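Long-range contact in L-Ala-D/L-Glu Epimerase (PDB 1JPD), which belongs to the enolase superfamily, pairing a mandelate racemase/muconate lactonizing enzyme-type N-terminal domain with a TIM-barrel-like C-terminal domain: residues S2-L16 with S28-E40. Residues are numbered along the deposited sequence; the frame is centred on the assembly and turned at random.
Residues 2, 3 of segment 2-16 come from a tag, linker or insertion.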
loop_
_atom_site.group_PDB
_atom_site.type_symbol
_atom_site.label_atom_id
_atom_site.label_comp_id
_atom_site.label_asym_id
_atom_site.label_seq_id
_atom_site.Cartn_x
_atom_site.Cartn_y
_atom_site.Cartn_z
ATOM N N SER A 2 -18.228 -23.351 -18.892
ATOM C CA SER A 2 -17.729 -22.525 -19.995
ATOM C C SER A 2 -16.301 -22.001 -19.772
ATOM O O SER A 2 -15.640 -21.561 -20.717
ATOM C CB SER A 2 -18.684 -21.345 -20.229
ATOM O OG SER A 2 -18.256 -20.532 -21.309
ATOM N N HIS A 3 -15.833 -22.055 -18.525
ATOM C CA HIS A 3 -14.492 -21.585 -18.179
ATOM C C HIS A 3 -13.795 -22.530 -17.195
ATOM O O HIS A 3 -13.945 -22.379 -15.985
ATOM C CB HIS A 3 -14.564 -20.187 -17.546
ATOM C CG HIS A 3 -15.215 -19.154 -18.414
ATOM N ND1 HIS A 3 -14.631 -18.668 -19.566
ATOM C CD2 HIS A 3 -16.397 -18.506 -18.291
ATOM C CE1 HIS A 3 -15.425 -17.766 -20.112
ATOM N NE2 HIS A 3 -16.503 -17.648 -19.358
ATOM N N MET A 4 -13.041 -23.501 -17.708
ATOM C CA MET A 4 -12.316 -24.438 -16.846
ATOM C C MET A 4 -10.880 -23.930 -16.652
ATOM O O MET A 4 -10.250 -23.468 -17.602
ATOM C CB MET A 4 -12.309 -25.838 -17.471
ATOM C CG MET A 4 -13.671 -26.530 -17.484
ATOM S SD MET A 4 -14.347 -26.797 -15.823
ATOM C CE MET A 4 -13.430 -28.272 -15.288
ATOM N N ARG A 5 -10.360 -24.018 -15.429
ATOM C CA ARG A 5 -9.014 -23.518 -15.142
ATOM C C ARG A 5 -8.131 -24.435 -14.296
ATOM O O ARG A 5 -8.616 -25.318 -13.593
ATOM C CB ARG A 5 -9.110 -22.173 -14.417
ATOM C CG ARG A 5 -10.001 -21.124 -15.066
ATOM C CD ARG A 5 -10.394 -20.081 -14.031
ATOM N NE ARG A 5 -11.202 -18.992 -14.571
ATOM C CZ ARG A 5 -12.011 -18.238 -13.831
ATOM N NH1 ARG A 5 -12.115 -18.469 -12.528
ATOM N NH2 ARG A 5 -12.713 -17.256 -14.388
ATOM N N THR A 6 -6.825 -24.195 -14.363
ATOM C CA THR A 6 -5.845 -24.944 -13.579
ATOM C C THR A 6 -5.206 -23.943 -12.605
ATOM O O THR A 6 -4.934 -22.797 -12.972
ATOM C CB THR A 6 -4.753 -25.576 -14.483
ATOM O OG1 THR A 6 -4.064 -24.549 -15.208
ATOM C CG2 THR A 6 -5.383 -26.551 -15.469
ATOM N N VAL A 7 -4.977 -24.366 -11.367
ATOM C CA VAL A 7 -4.406 -23.477 -10.363
ATOM C C VAL A 7 -3.071 -23.955 -9.819
ATOM O O VAL A 7 -2.900 -25.128 -9.494
ATOM C CB VAL A 7 -5.374 -23.300 -9.162
ATOM C CG1 VAL A 7 -4.756 -22.387 -8.118
ATOM C CG2 VAL A 7 -6.698 -22.733 -9.639
ATOM N N LYS A 8 -2.121 -23.030 -9.728
ATOM C CA LYS A 8 -0.802 -23.330 -9.189
ATOM C C LYS A 8 -0.544 -22.314 -8.088
ATOM O O LYS A 8 -0.666 -21.102 -8.304
ATOM C CB LYS A 8 0.279 -23.212 -10.266
ATOM C CG LYS A 8 0.273 -24.321 -11.309
ATOM C CD LYS A 8 1.262 -24.013 -12.428
ATOM C CE LYS A 8 1.145 -24.997 -13.582
ATOM N NZ LYS A 8 1.930 -24.540 -14.770
ATOM N N VAL A 9 -0.211 -22.812 -6.904
ATOM C CA VAL A 9 0.057 -21.956 -5.767
ATOM C C VAL A 9 1.450 -22.244 -5.257
ATOM O O VAL A 9 1.791 -23.393 -4.983
ATOM C CB VAL A 9 -0.965 -22.209 -4.638
ATOM C CG1 VAL A 9 -0.608 -21.397 -3.403
ATOM C CG2 VAL A 9 -2.355 -21.830 -5.117
ATOM N N PHE A 10 2.271 -21.210 -5.151
ATOM C CA PHE A 10 3.620 -21.404 -4.644
ATOM C C PHE A 10 4.124 -20.212 -3.842
ATOM O O PHE A 10 3.765 -19.058 -4.088
ATOM C CB PHE A 10 4.593 -21.773 -5.778
ATOM C CG PHE A 10 4.575 -20.829 -6.944
ATOM C CD1 PHE A 10 5.537 -19.834 -7.064
ATOM C CD2 PHE A 10 3.614 -20.953 -7.942
ATOM C CE1 PHE A 10 5.545 -18.980 -8.161
ATOM C CE2 PHE A 10 3.613 -20.097 -9.045
ATOM C CZ PHE A 10 4.583 -19.113 -9.153
ATOM N N GLU A 11 4.963 -20.525 -2.868
ATOM C CA GLU A 11 5.515 -19.554 -1.949
ATOM C C GLU A 11 6.907 -19.081 -2.359
ATOM O O GLU A 11 7.715 -19.873 -2.826
ATOM C CB GLU A 11 5.510 -20.214 -0.565
ATOM C CG GLU A 11 6.339 -19.589 0.519
ATOM C CD GLU A 11 6.208 -20.364 1.815
ATOM O OE1 GLU A 11 6.128 -21.608 1.748
ATOM O OE2 GLU A 11 6.191 -19.741 2.897
ATOM N N GLU A 12 7.174 -17.785 -2.187
ATOM C CA GLU A 12 8.471 -17.205 -2.533
ATOM C C GLU A 12 9.021 -16.230 -1.487
ATOM O O GLU A 12 8.374 -15.243 -1.144
ATOM C CB GLU A 12 8.385 -16.460 -3.869
ATOM C CG GLU A 12 8.077 -17.322 -5.068
ATOM C CD GLU A 12 8.116 -16.543 -6.372
ATOM O OE1 GLU A 12 7.956 -15.294 -6.339
ATOM O OE2 GLU A 12 8.294 -17.184 -7.436
ATOM N N ALA A 13 10.228 -16.492 -1.000
ATOM C CA ALA A 13 10.853 -15.602 -0.027
ATOM C C ALA A 13 11.984 -14.824 -0.701
ATOM O O ALA A 13 13.088 -15.344 -0.866
ATOM C CB ALA A 13 11.397 -16.402 1.155
ATOM N N TRP A 14 11.711 -13.579 -1.084
ATOM C CA TRP A 14 12.716 -12.746 -1.753
ATOM C C TRP A 14 13.642 -11.999 -0.794
ATOM O O TRP A 14 13.187 -11.302 0.109
ATOM C CB TRP A 14 12.036 -11.734 -2.681
ATOM C CG TRP A 14 11.194 -12.353 -3.763
ATOM C CD1 TRP A 14 9.969 -12.953 -3.618
ATOM C CD2 TRP A 14 11.497 -12.398 -5.161
ATOM N NE1 TRP A 14 9.493 -13.357 -4.841
ATOM C CE2 TRP A 14 10.408 -13.027 -5.806
ATOM C CE3 TRP A 14 12.583 -11.962 -5.934
ATOM C CZ2 TRP A 14 10.375 -13.235 -7.188
ATOM C CZ3 TRP A 14 12.551 -12.168 -7.312
ATOM C CH2 TRP A 14 11.452 -12.799 -7.923
ATOM N N PRO A 15 14.962 -12.122 -0.996
ATOM C CA PRO A 15 15.959 -11.461 -0.150
ATOM C C PRO A 15 15.827 -9.943 -0.202
ATOM O O PRO A 15 15.402 -9.387 -1.219
ATOM C CB PRO A 15 17.286 -11.925 -0.752
ATOM C CG PRO A 15 16.949 -13.216 -1.407
ATOM C CD PRO A 15 15.624 -12.917 -2.043
ATOM N N LEU A 16 16.203 -9.279 0.891
ATOM C CA LEU A 16 16.147 -7.818 0.962
ATOM C C LEU A 16 17.568 -7.259 0.876
ATOM O O LEU A 16 18.526 -7.976 1.156
ATOM C CB LEU A 16 15.488 -7.377 2.275
ATOM C CG LEU A 16 14.007 -7.732 2.472
ATOM C CD1 LEU A 16 13.526 -7.269 3.839
ATOM C CD2 LEU A 16 13.184 -7.080 1.378
ATOM N N SER A 28 14.680 -10.456 7.089
ATOM C CA SER A 28 15.695 -10.448 6.066
ATOM C C SER A 28 15.119 -10.762 4.698
ATOM O O SER A 28 15.839 -10.681 3.711
ATOM C CB SER A 28 16.811 -11.451 6.415
ATOM O OG SER A 28 16.297 -12.757 6.654
ATOM N N GLU A 29 13.827 -11.087 4.625
ATOM C CA GLU A 29 13.199 -11.425 3.345
ATOM C C GLU A 29 11.704 -11.128 3.246
ATOM O O GLU A 29 10.976 -11.254 4.224
ATOM C CB GLU A 29 13.458 -12.904 3.034
ATOM C CG GLU A 29 13.009 -13.868 4.128
ATOM C CD GLU A 29 13.672 -15.239 4.027
ATOM O OE1 GLU A 29 13.216 -16.171 4.731
ATOM O OE2 GLU A 29 14.650 -15.381 3.254
ATOM N N ALA A 30 11.261 -10.731 2.054
ATOM C CA ALA A 30 9.857 -10.411 1.817
ATOM C C ALA A 30 9.163 -11.683 1.373
ATOM O O ALA A 30 9.402 -12.173 0.280
ATOM C CB ALA A 30 9.728 -9.338 0.731
ATOM N N ARG A 31 8.299 -12.223 2.217
ATOM C CA ARG A 31 7.613 -13.453 1.875
ATOM C C ARG A 31 6.310 -13.233 1.134
ATOM O O ARG A 31 5.394 -12.609 1.656
ATOM C CB ARG A 31 7.381 -14.266 3.141
ATOM C CG ARG A 31 8.685 -14.757 3.738
ATOM C CD ARG A 31 8.491 -15.742 4.870
ATOM N NE ARG A 31 9.700 -16.543 5.024
ATOM C CZ ARG A 31 9.916 -17.701 4.403
ATOM N NH1 ARG A 31 8.995 -18.205 3.591
ATOM N NH2 ARG A 31 11.065 -18.345 4.578
ATOM N N VAL A 32 6.231 -13.758 -0.087
ATOM C CA VAL A 32 5.032 -13.607 -0.900
ATOM C C VAL A 32 4.474 -14.939 -1.381
ATOM O O VAL A 32 5.194 -15.922 -1.511
ATOM C CB VAL A 32 5.299 -12.733 -2.149
ATOM C CG1 VAL A 32 5.919 -11.408 -1.734
ATOM C CG2 VAL A 32 6.201 -13.472 -3.124
ATOM N N VAL A 33 3.176 -14.959 -1.644
ATOM C CA VAL A 33 2.527 -16.154 -2.144
ATOM C C VAL A 33 2.013 -15.840 -3.546
ATOM O O VAL A 33 1.318 -14.839 -3.760
ATOM C CB VAL A 33 1.347 -16.575 -1.246
ATOM C CG1 VAL A 33 0.579 -17.694 -1.912
ATOM C CG2 VAL A 33 1.862 -17.030 0.112
ATOM N N VAL A 34 2.361 -16.692 -4.503
ATOM C CA VAL A 34 1.939 -16.480 -5.877
ATOM C C VAL A 34 0.873 -17.476 -6.313
ATOM O O VAL A 34 0.902 -18.646 -5.925
ATOM C CB VAL A 34 3.126 -16.606 -6.858
ATOM C CG1 VAL A 34 2.675 -16.225 -8.257
ATOM C CG2 VAL A 34 4.282 -15.738 -6.409
ATOM N N VAL A 35 -0.065 -16.998 -7.121
ATOM C CA VAL A 35 -1.120 -17.844 -7.652
ATOM C C VAL A 35 -1.201 -17.668 -9.157
ATOM O O VAL A 35 -1.450 -16.570 -9.660
ATOM C CB VAL A 35 -2.492 -17.507 -7.058
ATOM C CG1 VAL A 35 -3.586 -18.239 -7.847
ATOM C CG2 VAL A 35 -2.528 -17.912 -5.590
ATOM N N GLU A 36 -0.990 -18.762 -9.874
ATOM C CA GLU A 36 -1.042 -18.739 -11.325
ATOM C C GLU A 36 -2.288 -19.477 -11.809
ATOM O O GLU A 36 -2.493 -20.643 -11.477
ATOM C CB GLU A 36 0.223 -19.386 -11.882
ATOM C CG GLU A 36 0.272 -19.496 -13.387
ATOM C CD GLU A 36 1.669 -19.806 -13.896
ATOM O OE1 GLU A 36 1.778 -20.462 -14.952
ATOM O OE2 GLU A 36 2.657 -19.384 -13.249
ATOM N N LEU A 37 -3.125 -18.780 -12.571
ATOM C CA LEU A 37 -4.355 -19.356 -13.118
ATOM C C LEU A 37 -4.172 -19.604 -14.612
ATOM O O LEU A 37 -3.448 -18.870 -15.281
ATOM C CB LEU A 37 -5.540 -18.404 -12.904
ATOM C CG LEU A 37 -5.897 -18.007 -11.469
ATOM C CD1 LEU A 37 -7.070 -17.051 -11.488
ATOM C CD2 LEU A 37 -6.234 -19.239 -10.657
ATOM N N GLU A 38 -4.827 -20.634 -15.136
ATOM C CA GLU A 38 -4.702 -20.955 -16.554
ATOM C C GLU A 38 -6.031 -21.275 -17.234
ATOM O O GLU A 38 -6.593 -22.353 -17.048
ATOM C CB GLU A 38 -3.749 -22.132 -16.738
ATOM C CG GLU A 38 -3.526 -22.540 -18.184
ATOM C CD GLU A 38 -2.100 -22.308 -18.639
ATOM O OE1 GLU A 38 -1.170 -22.711 -17.908
ATOM O OE2 GLU A 38 -1.905 -21.730 -19.730
ATOM N N GLU A 39 -6.514 -20.321 -18.024
ATOM C CA GLU A 39 -7.763 -20.457 -18.767
ATOM C C GLU A 39 -7.372 -20.813 -20.197
ATOM O O GLU A 39 -7.603 -20.052 -21.142
ATOM C CB GLU A 39 -8.539 -19.136 -18.742
ATOM C CG GLU A 39 -9.836 -19.138 -19.544
ATOM C CD GLU A 39 -11.069 -19.305 -18.675
ATOM O OE1 GLU A 39 -12.186 -19.416 -19.230
ATOM O OE2 GLU A 39 -10.927 -19.316 -17.434
ATOM N N GLU A 40 -6.756 -21.984 -20.320
ATOM C CA GLU A 40 -6.277 -22.532 -21.583
ATOM C C GLU A 40 -5.373 -21.599 -22.391
ATOM O O GLU A 40 -5.842 -20.747 -23.152
ATOM C CB GLU A 40 -7.456 -22.998 -22.445
ATOM C CG GLU A 40 -8.357 -21.888 -22.955
ATOM C CD GLU A 40 -9.636 -22.404 -23.582
ATOM O OE1 GLU A 40 -9.567 -23.006 -24.680
ATOM O OE2 GLU A 40 -10.710 -22.211 -22.969
#
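Thr6 faces Glu38 at one end and Pro15 faces Glu29 at the other, and between these pairs strands 6-15 and 29-39 run antiparallel, their axes 159° apart. Backbone bonds come in pairs at Thr6, Lys8, Phe10, Glu12 and Trp14; those in the middle are straight, Val34 N to Phe10 O at 2.8 Å being nearly linear, while Glu38 N to Thr6 O is weak. Past the strand end, Leu16 N still reaches Ser28 O.

Apolar packing differs on the two faces. Val7 CG2 lies alongside Leu37 CD2 at 3.7 Å, and Val9 meets Val35 and Val33; helices 58-66 and 89-104 cover this row. On the face that carries Phe10, Val34, Glu12 and Val32, Phe10 has CG wedged between its backbone N and carbonyl carbon (chi1 53°), which folds the ring across to Val34, whose CB makes a CH-pi contact 3.9 Å from the ring centroid. Next along, Val32 CG2 touches the edge of the Trp14 indole at NE1, and that NE1 donates to Glu12 OE1 (2.9 Å) from above the carboxylate plane. Arg284 also pairs with this oxygen, linking this part of the strand to the barrel domain.

Charged groups gather at both ends. Glu39, its chain bent at chi2 (101°), gives OE2 to Arg5 NE in a salt bridge of 2.9 Å, lying in the guanidinium plane, and OE1 to ND1 of the tag-derived, poorly ordered His3; Arg5 NH1 turns to Leu76 O. At the far end Ala13 CB sits over the centre of one face of the Arg31 guanidinium, 3.7 Å from its plane, and Arg31 bridges weakly to Glu29. Midway, Glu36 pairs with Lys43.

With strand 42-48 on the other side of 29-39, this hairpin completes the three-stranded antiparallel meander of the enolase-superfamily N-terminal domain, backed by helices.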